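PDB 6GNF: glycogen synthase from Cyanobacterium sp. CLg1, which belongs to the starch/glycogen synthase family and has the GT-B fold of two Rossmann-like domains, here with ADP and a glycan bound. Local coordinates for residues Q313-I318 / M444-I449; M372-Q377 / L487-V492; I54-C59 / K531-F536; P235-E240 / E244-P249; T231-P236 / K477-T482. All coordinates share one frame; numbering follows the deposited sequence. Where two conformers were deposited one is given.

Overall arrangement
The five contacts are spread over both Rossmann-like domains of the GT-B fold. Interaction 4 is the most local along the chain, lying within one hairpin; interaction 5 starts from the same hairpin, and the two centres are about 8 Å apart. Interaction 5 then reaches the 477-482 loop of the C-terminal domain and touches interaction 2, where Leu-487 meets Lys-477. Interactions 1 and 2 both belong to the C-terminal domain, with centres about 29 Å apart. Interaction 3 joins the turn between helix 39-54 and strand 57-63 to helix 526-540, closing a loop that encloses the other four along the chain. Interaction 5 bridges the two domains, while interaction 3, on the opposite side of the chain's centre, seats the C-terminal helix on the N-terminal domain.

Interaction 1 of 5, residues Q313-I318 / M444-I449; sequences QKDKFI and MMYGTI
Asp-315 OD2 is gripped by two groups: the hydroxyl of Tyr-446, which donates to it over only 2.5 Å from OH, and ND1 of His-418. The tyrosine hydroxyl uses the anti lone pair of the carboxylate oxygen, and the carboxylate stands nearly perpendicular to the phenol ring, 85° between planes. With CG anti to the backbone N (chi1 -172°), Asp-315 turns its other oxygen back over its own loop. Asp-315 OD1 takes the backbone N of Phe-317 at 2.8 Å, an Asx turn, and from above the carboxylate plane the backbone N of Ile-318 at 3.1 Å. Both oxygens are thus occupied, which fixes the rotation of this buried group and is consistent with a charged carboxylate. Beside the bond, Ile-318 CD1 lies at the ring edge, 4.3 Å from Tyr-446 CE2. Tyr-446 itself follows the end of helix 439-445, where Gly-447 closes a Schellman motif with its N on Met-444 O. Helix 414-423 covers the pair: His-418, Thr-421 and Ala-422 touch the Tyr-446 side chain, Phe-317 stacks on His-418, and the chain runs on from Thr-448 into strand 449-452 of the parallel sheet.

Interaction 2 of 5, residues M372-Q377 / L487-V492; sequences MPKLKQ and LLQQGV
Bends in two long side chains bring Lys-374 and Gln-489 together: the lysine is kinked at chi2 (-149°) and chi4 (84°), the glutamine at chi2 (55°). Both sit on helices of the C-terminal Rossmann-like domain of the GT-B fold, Lys-374 on the short helix 372-375 and Gln-489 on helix 485-503. The two side chains come from opposite directions, and the ammonium group ends beside the amide oxygen. NZ of Lys-374 gives a weak hydrogen bond to OE1 of Gln-489 at 3.1 Å. The main polar partner of that NZ lies one turn further along the same helix, where Asp-493 OD1 makes a salt bridge; carboxylate and amide together probably fix the course of the otherwise exposed lysine chain. On the glutamine side, NE2 has a weak bond back to Glu-485 OE2, which may help to orient the amide. Val-492 also lies against the ammonium group; its own apolar packing is on Val-367, Ala-370 and Ala-371, next to the break between helices 365-370 and 372-375, while Lys-374 also touches Ile-496. Of the valine methyls it is CG1, anti to the backbone N, that comes nearest the lysine tip, 4.1 Å from Lys-374 NZ.

Interaction 3 of 5, residues I54-C59 / K531-F536; sequences IGHKVC and KYVDIF
Val-533 and His-56 make the close part of this contact, while Ile-54 touches the same valine more loosely at the exposed margin. Both methyls of Val-533 face the imidazole: CG2 lies 3.6 Å from His-56 NE2 and CG1 3.9 Å from the same nitrogen. Val-533 CG2 is also 3.9 Å from His-56 CD2, so CG2 sits against the NE2-CD2 side while CG1 meets NE2 alone; the two side chains approach at a slant. The valine torsion (chi1 169°) places CG1 anti to the backbone N and CG2 beside it, turning the fork of the side chain to the histidine. On the far side of the imidazole, ND1 is hydrogen-bonded to the backbone N of Leu-22, and this second hold limits rotation of the ring.

Ile-54 and His-56 belong to a beta-alpha-beta unit of the N-terminal Rossmann-like domain (strand 23-27, helix 39-54 and the parallel strand 57-63), at the link between its helix and second strand. Gly-55, with positive phi, forms the Schellman motif that ends the helix and starts this link. Helix 526-540, at the C-terminal end of the chain, lies back against this domain; Val-533 also touches Leu-51, and Tyr-532 and Phe-536 touch the sheet at Leu-269 and Ile-24. Toward solvent the packing thins: Ile-54 CD1 reaches Val-533 CG2 only at 4.3 Å, at the exposed margin; no hydrogen bond crosses anywhere between the two segments.

Interaction 4 of 5, residues P235-E240 / E244-P249; sequences PPPLDE and EPITSP
Pro-236 and Pro-245 face each other at the centre of the contact, with their CA atoms 4.0 Å apart. This is proline-to-backbone packing: Pro-236 CG sits 4.0 Å from Pro-245 CA, and the rings themselves approach at 4.2 Å between Pro-236 CD and Pro-245 CB. A second group of contacts involves carbonyl oxygens. Glu-244 O lies 3.8 Å from Pro-236 CA and 4.0 Å from Pro-237 CD, so it rests on carbon atoms of the two prolines. Pro-235 O faces the backbone N of Ile-246 at 3.9 Å, too far for a hydrogen bond. The four prolines lack an N-H to donate, so the ladder stops at the Ala-234/Ile-246 pair, and no hydrogen bond joins the segments. The third kind is purely apolar. Ile-246 carries CG1 anti to its carbonyl carbon (chi1 -54°), and the extended branch lays CD1 against the ring of Pro-237, 4.0 Å from CB, the two side chains slanting across each other. Beyond the prolines, Leu-238 centres an inverse gamma turn, with Asp-239 N bonded to Pro-237 O, and the Asp-239 carboxylate holds Lys-241 N and Thr-242 OG1. Strands 233-234 and 246-248 are paired through Ala-234 and Ile-246, so the prolines line the start of the loop of a two-stranded beta hairpin, whose Pro-236 side chain lies about 4 Å from a bound beta-D-glucopyranose of the glycan site.

Interaction 5 of 5, residues T231-P236 / K477-T482; sequences TQFAPP and KIPGVT
Pro-479 lies over one face of the Phe-233 ring in a CH-pi contact that links the two Rossmann-like domains of the GT-B fold: the phenylalanine is on the hairpin strand 233-234, the proline in the loop between strand 468-469 and helix 485-503. Pro-479 CG is 4.0 Å from the Phe-233 ring centroid and 22° off the ring normal, displaced toward the rim where CD1 is its nearest atom at 3.7 Å. Next to it, Ile-478 meets the ring obliquely, with CB 3.8 Å from Phe-233 CE1 and CG2 alongside CE1 and CZ. Both side chains run roughly at right angles to the phenylalanine. The contact has no hydrogen bond and lies at the surface, the Pro-479 side chain being about 9 Å from a bound beta-D-glucopyranose. Further out, Thr-247 of strand 246-248 touches both Phe-233 and Ile-478, so the hairpin partner also meets the loop. Gln-232 backs the ring, with CB over the centre of the face turned away from the proline. The backbone of Phe-233 is held at both polar atoms: its O bonds Arg-208 NH1, and its N closes an ST turn, 3.1 Å from Thr-231 OG1, an oxygen that also pairs with Glu-288 OE1.

Interaction 1 of 5, residues Q313-I318 / M444-I449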
# COMPACT_ATOMS: atom_id res chain seq x y z
N GLN A 313 -2.40 -12.38 21.00
CA GLN A 313 -1.70 -12.83 22.21
C GLN A 313 -0.92 -11.71 22.89
O GLN A 313 -0.90 -11.63 24.12
CB GLN A 313 -0.74 -14.00 21.91
CG GLN A 313 -1.42 -15.31 21.54
CD GLN A 313 -1.47 -15.61 20.03
OE1 GLN A 313 -1.55 -16.77 19.64
NE2 GLN A 313 -1.40 -14.58 19.19
N LYS A 314 -0.28 -10.85 22.10
CA LYS A 314 0.58 -9.79 22.63
C LYS A 314 0.09 -8.36 22.36
O LYS A 314 0.71 -7.41 22.84
CB LYS A 314 1.99 -9.94 22.08
CG LYS A 314 2.68 -11.25 22.42
CD LYS A 314 4.03 -11.33 21.71
CE LYS A 314 4.54 -12.75 21.58
NZ LYS A 314 4.93 -13.32 22.89
N ASP A 315 -1.00 -8.20 21.61
CA ASP A 315 -1.55 -6.88 21.29
C ASP A 315 -1.54 -5.97 22.52
O ASP A 315 -2.02 -6.36 23.59
CB ASP A 315 -2.98 -7.04 20.76
CG ASP A 315 -3.56 -5.75 20.22
OD1 ASP A 315 -3.66 -4.75 20.96
OD2 ASP A 315 -3.89 -5.74 19.02
N LYS A 316 -0.98 -4.76 22.37
CA LYS A 316 -0.78 -3.85 23.50
C LYS A 316 -1.87 -2.80 23.69
O LYS A 316 -1.77 -1.96 24.58
CB LYS A 316 0.57 -3.14 23.38
CG LYS A 316 1.71 -4.10 23.13
CD LYS A 316 3.04 -3.54 23.62
CE LYS A 316 4.17 -4.55 23.41
NZ LYS A 316 5.31 -4.28 24.32
N PHE A 317 -2.91 -2.84 22.86
CA PHE A 317 -4.00 -1.86 22.94
C PHE A 317 -5.29 -2.44 23.48
O PHE A 317 -5.99 -1.77 24.24
CB PHE A 317 -4.29 -1.28 21.55
CG PHE A 317 -3.12 -0.57 20.93
CD1 PHE A 317 -2.20 -1.27 20.16
CD2 PHE A 317 -2.96 0.80 21.10
CE1 PHE A 317 -1.13 -0.61 19.57
CE2 PHE A 317 -1.90 1.46 20.52
CZ PHE A 317 -0.98 0.76 19.75
N ILE A 318 -5.60 -3.67 23.08
CA ILE A 318 -6.91 -4.26 23.39
C ILE A 318 -7.06 -4.61 24.86
O ILE A 318 -6.07 -4.75 25.57
CB ILE A 318 -7.20 -5.49 22.49
CG1 ILE A 318 -6.20 -6.63 22.76
CG2 ILE A 318 -7.20 -5.09 21.02
CD1 ILE A 318 -6.33 -7.80 21.80
N MET A 444 -7.63 -12.13 10.14
CA MET A 444 -7.55 -13.58 10.28
C MET A 444 -6.69 -14.01 11.46
O MET A 444 -7.02 -14.97 12.15
CB MET A 444 -7.08 -14.23 8.97
CG MET A 444 -8.15 -14.20 7.89
SD MET A 444 -7.75 -15.09 6.38
CE MET A 444 -6.54 -14.00 5.64
N MET A 445 -5.59 -13.32 11.72
CA MET A 445 -4.76 -13.64 12.89
C MET A 445 -5.51 -13.44 14.21
O MET A 445 -5.17 -14.08 15.20
CB MET A 445 -3.49 -12.80 12.91
CG MET A 445 -2.49 -13.16 11.84
SD MET A 445 -1.05 -12.05 11.86
CE MET A 445 -0.27 -12.53 13.40
N TYR A 446 -6.51 -12.57 14.20
CA TYR A 446 -7.34 -12.32 15.38
C TYR A 446 -8.61 -13.19 15.41
O TYR A 446 -9.43 -13.05 16.31
CB TYR A 446 -7.73 -10.83 15.45
CG TYR A 446 -6.60 -9.92 15.93
CD1 TYR A 446 -5.50 -9.69 15.13
CD2 TYR A 446 -6.66 -9.30 17.16
CE1 TYR A 446 -4.47 -8.87 15.55
CE2 TYR A 446 -5.63 -8.47 17.60
CZ TYR A 446 -4.54 -8.25 16.78
OH TYR A 446 -3.49 -7.43 17.19
N GLY A 447 -8.79 -14.06 14.42
CA GLY A 447 -9.99 -14.90 14.34
C GLY A 447 -11.20 -14.14 13.85
O GLY A 447 -12.34 -14.56 14.05
N THR A 448 -10.95 -13.01 13.20
CA THR A 448 -12.01 -12.16 12.67
C THR A 448 -12.14 -12.49 11.18
O THR A 448 -11.16 -12.46 10.44
CB THR A 448 -11.66 -10.67 12.89
OG1 THR A 448 -11.62 -10.40 14.30
CG2 THR A 448 -12.70 -9.76 12.25
N ILE A 449 -13.37 -12.78 10.76
CA ILE A 449 -13.62 -13.38 9.46
C ILE A 449 -13.79 -12.32 8.36
O ILE A 449 -14.69 -11.48 8.45
CB ILE A 449 -14.88 -14.26 9.51
CG1 ILE A 449 -14.62 -15.47 10.41
CG2 ILE A 449 -15.29 -14.71 8.12
CD1 ILE A 449 -15.87 -16.21 10.85

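Interaction 2 of 5, residues M372-Q377 / L487-V492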
# COMPACT_ATOMS: atom_id res chain seq x y z
N MET A 372 -26.81 1.96 4.48
CA MET A 372 -27.41 2.01 5.82
C MET A 372 -28.92 1.75 5.86
O MET A 372 -29.38 0.98 6.71
CB MET A 372 -27.09 3.34 6.51
CG MET A 372 -25.63 3.48 6.92
SD MET A 372 -25.19 2.43 8.32
CE MET A 372 -23.43 2.23 8.06
N PRO A 373 -29.69 2.37 4.94
CA PRO A 373 -31.14 2.11 4.96
C PRO A 373 -31.49 0.62 4.84
O PRO A 373 -32.42 0.16 5.49
CB PRO A 373 -31.65 2.89 3.74
CG PRO A 373 -30.62 3.95 3.50
CD PRO A 373 -29.31 3.33 3.89
N LYS A 374 -30.72 -0.12 4.03
CA LYS A 374 -30.96 -1.55 3.86
C LYS A 374 -30.35 -2.41 4.97
O LYS A 374 -30.72 -3.56 5.14
CB LYS A 374 -30.40 -2.03 2.52
CG LYS A 374 -31.16 -1.51 1.30
CD LYS A 374 -31.09 -2.51 0.16
CE LYS A 374 -31.69 -1.97 -1.13
NZ LYS A 374 -30.69 -1.15 -1.87
N LEU A 375 -29.37 -1.86 5.69
CA LEU A 375 -28.62 -2.65 6.67
C LEU A 375 -29.41 -2.99 7.94
O LEU A 375 -29.18 -4.03 8.56
CB LEU A 375 -27.31 -1.95 7.05
CG LEU A 375 -26.21 -1.96 5.99
CD1 LEU A 375 -25.01 -1.17 6.49
CD2 LEU A 375 -25.80 -3.38 5.62
N LYS A 376 -30.33 -2.11 8.33
CA LYS A 376 -31.08 -2.33 9.56
C LYS A 376 -31.80 -3.68 9.56
O LYS A 376 -31.95 -4.32 10.60
CB LYS A 376 -32.08 -1.20 9.81
CG LYS A 376 -32.53 -1.14 11.26
CD LYS A 376 -33.35 0.10 11.58
CE LYS A 376 -33.52 0.25 13.08
NZ LYS A 376 -34.69 1.09 13.46
N GLN A 377 -32.22 -4.11 8.37
CA GLN A 377 -32.88 -5.41 8.19
C GLN A 377 -32.02 -6.60 8.61
O GLN A 377 -32.55 -7.65 8.99
CB GLN A 377 -33.30 -5.57 6.71
CG GLN A 377 -34.34 -4.57 6.22
CD GLN A 377 -35.69 -4.67 6.93
OE1 GLN A 377 -35.89 -5.51 7.81
NE2 GLN A 377 -36.63 -3.82 6.54
N LEU A 487 -24.91 3.14 -9.98
CA LEU A 487 -23.84 2.17 -9.72
C LEU A 487 -23.53 2.02 -8.23
O LEU A 487 -23.17 0.93 -7.76
CB LEU A 487 -22.58 2.55 -10.49
CG LEU A 487 -22.66 2.44 -12.01
CD1 LEU A 487 -21.41 3.02 -12.67
CD2 LEU A 487 -22.88 0.99 -12.45
N LEU A 488 -23.68 3.11 -7.47
CA LEU A 488 -23.53 3.08 -6.02
C LEU A 488 -24.49 2.07 -5.40
O LEU A 488 -24.11 1.32 -4.49
CB LEU A 488 -23.78 4.47 -5.42
CG LEU A 488 -23.58 4.66 -3.91
CD1 LEU A 488 -22.15 4.33 -3.50
CD2 LEU A 488 -23.93 6.08 -3.51
N GLN A 489 -25.73 2.05 -5.89
CA GLN A 489 -26.74 1.17 -5.33
C GLN A 489 -26.51 -0.29 -5.73
O GLN A 489 -26.85 -1.20 -4.97
CB GLN A 489 -28.15 1.65 -5.73
CG GLN A 489 -29.21 1.42 -4.66
CD GLN A 489 -28.85 2.05 -3.32
OE1 GLN A 489 -29.03 1.43 -2.28
NE2 GLN A 489 -28.31 3.26 -3.35
N GLN A 490 -25.89 -0.51 -6.88
CA GLN A 490 -25.50 -1.86 -7.29
C GLN A 490 -24.42 -2.40 -6.36
O GLN A 490 -24.43 -3.58 -6.01
CB GLN A 490 -24.98 -1.87 -8.72
CG GLN A 490 -25.99 -1.42 -9.75
CD GLN A 490 -25.61 -1.80 -11.16
OE1 GLN A 490 -26.47 -2.04 -12.00
NE2 GLN A 490 -24.31 -1.86 -11.44
N GLY A 491 -23.49 -1.53 -5.99
CA GLY A 491 -22.46 -1.86 -5.01
C GLY A 491 -23.05 -2.23 -3.67
O GLY A 491 -22.64 -3.22 -3.05
N VAL A 492 -24.02 -1.43 -3.21
CA VAL A 492 -24.72 -1.70 -1.95
C VAL A 492 -25.29 -3.12 -1.96
O VAL A 492 -25.00 -3.91 -1.06
CB VAL A 492 -25.85 -0.67 -1.69
CG1 VAL A 492 -26.79 -1.14 -0.60
CG2 VAL A 492 -25.25 0.68 -1.33

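Interaction 3 of 5, residues I54-C59 / K531-F536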
# COMPACT_ATOMS: atom_id res chain seq x y z
N ILE A 54 16.65 -14.32 6.90
CA ILE A 54 17.15 -15.44 6.10
C ILE A 54 18.66 -15.37 5.88
O ILE A 54 19.28 -16.39 5.62
CB ILE A 54 16.47 -15.48 4.70
CG1 ILE A 54 14.98 -15.75 4.81
CG2 ILE A 54 17.10 -16.56 3.82
CD1 ILE A 54 14.23 -15.34 3.55
N GLY A 55 19.25 -14.18 5.97
CA GLY A 55 20.70 -14.02 5.86
C GLY A 55 21.19 -13.12 4.74
O GLY A 55 22.39 -13.02 4.53
N HIS A 56 20.29 -12.46 4.03
CA HIS A 56 20.71 -11.58 2.93
C HIS A 56 21.04 -10.19 3.45
O HIS A 56 20.63 -9.81 4.55
CB HIS A 56 19.64 -11.54 1.84
CG HIS A 56 19.25 -12.90 1.35
ND1 HIS A 56 20.12 -13.71 0.66
CD2 HIS A 56 18.10 -13.60 1.49
CE1 HIS A 56 19.52 -14.86 0.38
NE2 HIS A 56 18.30 -14.81 0.87
N LYS A 57 21.81 -9.44 2.66
CA LYS A 57 22.19 -8.09 3.00
C LYS A 57 21.18 -7.14 2.39
O LYS A 57 21.10 -7.02 1.17
CB LYS A 57 23.59 -7.78 2.49
CG LYS A 57 24.12 -6.45 2.99
CD LYS A 57 25.46 -6.10 2.35
CE LYS A 57 26.56 -7.03 2.83
NZ LYS A 57 27.90 -6.52 2.39
N VAL A 58 20.47 -6.41 3.24
CA VAL A 58 19.29 -5.66 2.84
C VAL A 58 19.32 -4.24 3.39
O VAL A 58 19.68 -4.04 4.54
CB VAL A 58 18.02 -6.34 3.36
CG1 VAL A 58 16.78 -5.72 2.75
CG2 VAL A 58 18.06 -7.84 3.06
N CYS A 59 18.96 -3.27 2.57
CA CYS A 59 18.79 -1.90 3.03
C CYS A 59 17.58 -1.29 2.36
O CYS A 59 17.10 -1.80 1.34
CB CYS A 59 20.02 -1.05 2.76
SG CYS A 59 20.32 -0.68 1.02
N LYS A 531 9.84 -16.81 -2.04
CA LYS A 531 9.55 -16.67 -3.46
C LYS A 531 10.31 -15.50 -4.08
O LYS A 531 10.77 -15.61 -5.20
CB LYS A 531 8.07 -16.45 -3.70
CG LYS A 531 7.19 -17.65 -3.43
CD LYS A 531 5.76 -17.28 -3.78
CE LYS A 531 4.76 -18.20 -3.11
NZ LYS A 531 4.86 -19.56 -3.67
N TYR A 532 10.39 -14.38 -3.36
CA TYR A 532 11.22 -13.26 -3.81
C TYR A 532 12.68 -13.70 -3.99
O TYR A 532 13.32 -13.41 -5.01
CB TYR A 532 11.14 -12.08 -2.83
CG TYR A 532 9.92 -11.20 -2.99
CD1 TYR A 532 9.91 -10.15 -3.89
CD2 TYR A 532 8.78 -11.42 -2.22
CE1 TYR A 532 8.80 -9.34 -4.03
CE2 TYR A 532 7.66 -10.61 -2.36
CZ TYR A 532 7.67 -9.58 -3.26
OH TYR A 532 6.52 -8.81 -3.35
N VAL A 533 13.20 -14.44 -3.02
CA VAL A 533 14.58 -14.92 -3.08
C VAL A 533 14.80 -15.75 -4.34
O VAL A 533 15.82 -15.61 -5.00
CB VAL A 533 14.97 -15.74 -1.83
CG1 VAL A 533 16.30 -16.46 -2.02
CG2 VAL A 533 15.06 -14.83 -0.61
N ASP A 534 13.86 -16.64 -4.66
CA ASP A 534 13.96 -17.45 -5.89
C ASP A 534 14.04 -16.61 -7.14
O ASP A 534 14.89 -16.85 -8.00
CB ASP A 534 12.79 -18.41 -6.01
CG ASP A 534 12.92 -19.61 -5.09
OD1 ASP A 534 13.94 -19.67 -4.35
OD2 ASP A 534 12.03 -20.49 -5.09
N ILE A 535 13.15 -15.63 -7.25
CA ILE A 535 13.17 -14.70 -8.37
C ILE A 535 14.48 -13.92 -8.42
O ILE A 535 15.09 -13.84 -9.48
CB ILE A 535 11.94 -13.78 -8.34
CG1 ILE A 535 10.73 -14.56 -8.87
CG2 ILE A 535 12.15 -12.54 -9.20
CD1 ILE A 535 9.40 -14.02 -8.41
N PHE A 536 14.94 -13.43 -7.27
CA PHE A 536 16.19 -12.68 -7.20
C PHE A 536 17.38 -13.54 -7.63
O PHE A 536 18.24 -13.08 -8.37
CB PHE A 536 16.45 -12.12 -5.79
CG PHE A 536 15.47 -11.08 -5.33
CD1 PHE A 536 14.74 -10.30 -6.23
CD2 PHE A 536 15.29 -10.84 -3.98
CE1 PHE A 536 13.85 -9.34 -5.78
CE2 PHE A 536 14.40 -9.88 -3.52
CZ PHE A 536 13.68 -9.12 -4.43

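Interaction 4 of 5, residues P235-E240 / E244-P249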
# COMPACT_ATOMS: atom_id res chain seq x y z
N PRO A 235 -4.10 13.25 -14.51
CA PRO A 235 -4.37 13.69 -13.14
C PRO A 235 -4.70 15.18 -13.12
O PRO A 235 -4.55 15.86 -14.14
CB PRO A 235 -3.04 13.42 -12.40
CG PRO A 235 -2.27 12.50 -13.28
CD PRO A 235 -2.69 12.84 -14.68
N PRO A 236 -5.16 15.69 -11.96
CA PRO A 236 -5.43 17.12 -11.84
C PRO A 236 -4.18 17.95 -12.18
O PRO A 236 -3.06 17.48 -11.95
CB PRO A 236 -5.80 17.30 -10.36
CG PRO A 236 -6.19 15.95 -9.88
CD PRO A 236 -5.42 14.96 -10.70
N PRO A 237 -4.37 19.17 -12.69
CA PRO A 237 -3.22 19.95 -13.15
C PRO A 237 -2.27 20.33 -12.00
O PRO A 237 -2.71 20.48 -10.86
CB PRO A 237 -3.85 21.19 -13.80
CG PRO A 237 -5.20 21.32 -13.16
CD PRO A 237 -5.62 19.96 -12.68
N LEU A 238 -0.99 20.48 -12.31
CA LEU A 238 0.03 20.82 -11.31
C LEU A 238 -0.08 22.30 -10.86
O LEU A 238 0.74 23.13 -11.25
CB LEU A 238 1.43 20.54 -11.88
CG LEU A 238 1.73 19.12 -12.36
CD1 LEU A 238 3.04 19.07 -13.13
CD2 LEU A 238 1.74 18.14 -11.20
N ASP A 239 -1.10 22.61 -10.05
CA ASP A 239 -1.25 23.94 -9.44
C ASP A 239 -1.39 23.92 -7.91
O ASP A 239 -1.63 24.96 -7.28
CB ASP A 239 -2.43 24.72 -10.09
CG ASP A 239 -3.79 24.08 -9.82
OD1 ASP A 239 -3.97 23.35 -8.82
OD2 ASP A 239 -4.71 24.33 -10.63
N GLU A 240 -1.24 22.74 -7.32
CA GLU A 240 -1.26 22.54 -5.86
C GLU A 240 -2.57 22.96 -5.17
O GLU A 240 -2.56 23.34 -4.00
CB GLU A 240 -0.04 23.20 -5.19
CG GLU A 240 0.68 22.30 -4.20
CD GLU A 240 2.01 22.86 -3.73
OE1 GLU A 240 3.07 22.30 -4.10
OE2 GLU A 240 2.00 23.87 -2.99
N GLU A 244 -10.09 18.49 -9.38
CA GLU A 244 -10.81 17.90 -10.52
C GLU A 244 -9.83 17.35 -11.57
O GLU A 244 -9.09 18.13 -12.20
CB GLU A 244 -11.74 18.94 -11.16
CG GLU A 244 -12.79 19.53 -10.23
CD GLU A 244 -12.31 20.79 -9.52
OE1 GLU A 244 -12.64 20.97 -8.33
OE2 GLU A 244 -11.61 21.61 -10.15
N PRO A 245 -9.80 16.00 -11.77
CA PRO A 245 -8.90 15.45 -12.81
C PRO A 245 -9.30 15.88 -14.23
O PRO A 245 -10.47 16.11 -14.49
CB PRO A 245 -9.05 13.93 -12.65
CG PRO A 245 -9.57 13.72 -11.27
CD PRO A 245 -10.46 14.91 -11.02
N ILE A 246 -8.32 15.97 -15.12
CA ILE A 246 -8.58 16.40 -16.50
C ILE A 246 -8.92 15.20 -17.38
O ILE A 246 -8.03 14.50 -17.87
CB ILE A 246 -7.38 17.17 -17.12
CG1 ILE A 246 -6.95 18.34 -16.22
CG2 ILE A 246 -7.73 17.66 -18.52
CD1 ILE A 246 -5.63 18.97 -16.62
N THR A 247 -10.22 14.97 -17.56
CA THR A 247 -10.73 14.05 -18.59
C THR A 247 -10.77 14.83 -19.91
O THR A 247 -10.84 16.06 -19.90
CB THR A 247 -12.11 13.46 -18.21
OG1 THR A 247 -11.93 12.32 -17.36
CG2 THR A 247 -12.92 13.02 -19.43
N SER A 248 -10.71 14.12 -21.03
CA SER A 248 -10.75 14.75 -22.35
C SER A 248 -11.58 13.92 -23.33
O SER A 248 -11.62 12.70 -23.21
CB SER A 248 -9.32 14.93 -22.86
OG SER A 248 -9.29 15.39 -24.20
N PRO A 249 -12.27 14.58 -24.29
CA PRO A 249 -12.88 13.82 -25.38
C PRO A 249 -11.82 13.17 -26.28
O PRO A 249 -12.04 12.08 -26.80
CB PRO A 249 -13.71 14.86 -26.14
CG PRO A 249 -13.09 16.17 -25.81
CD PRO A 249 -12.55 16.03 -24.41

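Interaction 5 of 5, residues T231-P236 / K477-T482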
# COMPACT_ATOMS: atom_id res chain seq x y z
N THR A 231 -3.66 9.06 -23.68
CA THR A 231 -4.86 8.73 -22.91
C THR A 231 -5.83 9.90 -22.85
O THR A 231 -5.46 11.03 -23.20
CB THR A 231 -4.50 8.33 -21.47
OG1 THR A 231 -5.67 7.97 -20.74
CG2 THR A 231 -3.79 9.47 -20.74
N GLN A 232 -7.03 9.63 -22.35
CA GLN A 232 -8.04 10.65 -22.11
C GLN A 232 -8.11 11.07 -20.63
O GLN A 232 -8.84 11.99 -20.29
CB GLN A 232 -9.41 10.14 -22.55
CG GLN A 232 -9.49 9.82 -24.03
CD GLN A 232 -10.88 9.37 -24.44
OE1 GLN A 232 -11.52 8.58 -23.73
NE2 GLN A 232 -11.37 9.89 -25.56
N PHE A 233 -7.31 10.42 -19.78
CA PHE A 233 -7.43 10.58 -18.33
C PHE A 233 -6.11 11.06 -17.68
O PHE A 233 -5.27 10.24 -17.30
CB PHE A 233 -7.88 9.25 -17.71
CG PHE A 233 -9.07 8.62 -18.40
CD1 PHE A 233 -10.34 9.21 -18.33
CD2 PHE A 233 -8.94 7.44 -19.13
CE1 PHE A 233 -11.43 8.63 -18.97
CE2 PHE A 233 -10.03 6.86 -19.76
CZ PHE A 233 -11.28 7.45 -19.68
N ALA A 234 -5.95 12.38 -17.55
CA ALA A 234 -4.79 12.96 -16.85
C ALA A 234 -5.12 13.20 -15.38
O ALA A 234 -6.30 13.34 -15.03
CB ALA A 234 -4.36 14.26 -17.51
N PRO A 235 -4.10 13.25 -14.51
CA PRO A 235 -4.37 13.69 -13.14
C PRO A 235 -4.70 15.18 -13.12
O PRO A 235 -4.55 15.86 -14.14
CB PRO A 235 -3.04 13.42 -12.40
CG PRO A 235 -2.27 12.50 -13.28
CD PRO A 235 -2.69 12.84 -14.68
N PRO A 236 -5.16 15.69 -11.96
CA PRO A 236 -5.43 17.12 -11.84
C PRO A 236 -4.18 17.95 -12.18
O PRO A 236 -3.06 17.48 -11.95
CB PRO A 236 -5.80 17.30 -10.36
CG PRO A 236 -6.19 15.95 -9.88
CD PRO A 236 -5.42 14.96 -10.70
N LYS A 477 -18.02 4.78 -14.29
CA LYS A 477 -17.89 4.56 -15.74
C LYS A 477 -16.60 5.13 -16.33
O LYS A 477 -16.11 4.62 -17.33
CB LYS A 477 -19.11 5.10 -16.50
CG LYS A 477 -20.33 4.22 -16.33
CD LYS A 477 -21.58 4.63 -17.09
CE LYS A 477 -21.60 4.18 -18.54
NZ LYS A 477 -21.44 2.72 -18.78
N ILE A 478 -16.08 6.22 -15.74
CA ILE A 478 -14.71 6.68 -16.01
C ILE A 478 -14.07 7.17 -14.71
O ILE A 478 -14.78 7.57 -13.79
CB ILE A 478 -14.66 7.83 -17.05
CG1 ILE A 478 -15.53 9.02 -16.61
CG2 ILE A 478 -15.07 7.33 -18.42
CD1 ILE A 478 -15.13 10.34 -17.23
N PRO A 479 -12.73 7.14 -14.63
CA PRO A 479 -12.08 7.69 -13.43
C PRO A 479 -12.38 9.17 -13.26
O PRO A 479 -12.82 9.82 -14.21
CB PRO A 479 -10.58 7.45 -13.69
CG PRO A 479 -10.46 7.25 -15.16
CD PRO A 479 -11.75 6.62 -15.60
N GLY A 480 -12.18 9.70 -12.05
CA GLY A 480 -12.49 11.10 -11.77
C GLY A 480 -13.97 11.33 -11.55
O GLY A 480 -14.36 11.84 -10.50
N VAL A 481 -14.79 10.95 -12.53
CA VAL A 481 -16.25 10.98 -12.40
C VAL A 481 -16.68 10.34 -11.08
O VAL A 481 -16.33 9.20 -10.79
CB VAL A 481 -16.97 10.29 -13.60
CG1 VAL A 481 -18.22 9.51 -13.19
CG2 VAL A 481 -17.33 11.32 -14.66
N THR A 482 -17.42 11.11 -10.29
CA THR A 482 -18.01 10.60 -9.06
C THR A 482 -19.02 9.53 -9.46
O THR A 482 -19.79 9.73 -10.41
CB THR A 482 -18.65 11.73 -8.24
OG1 THR A 482 -19.01 11.23 -6.95
CG2 THR A 482 -19.89 12.33 -8.94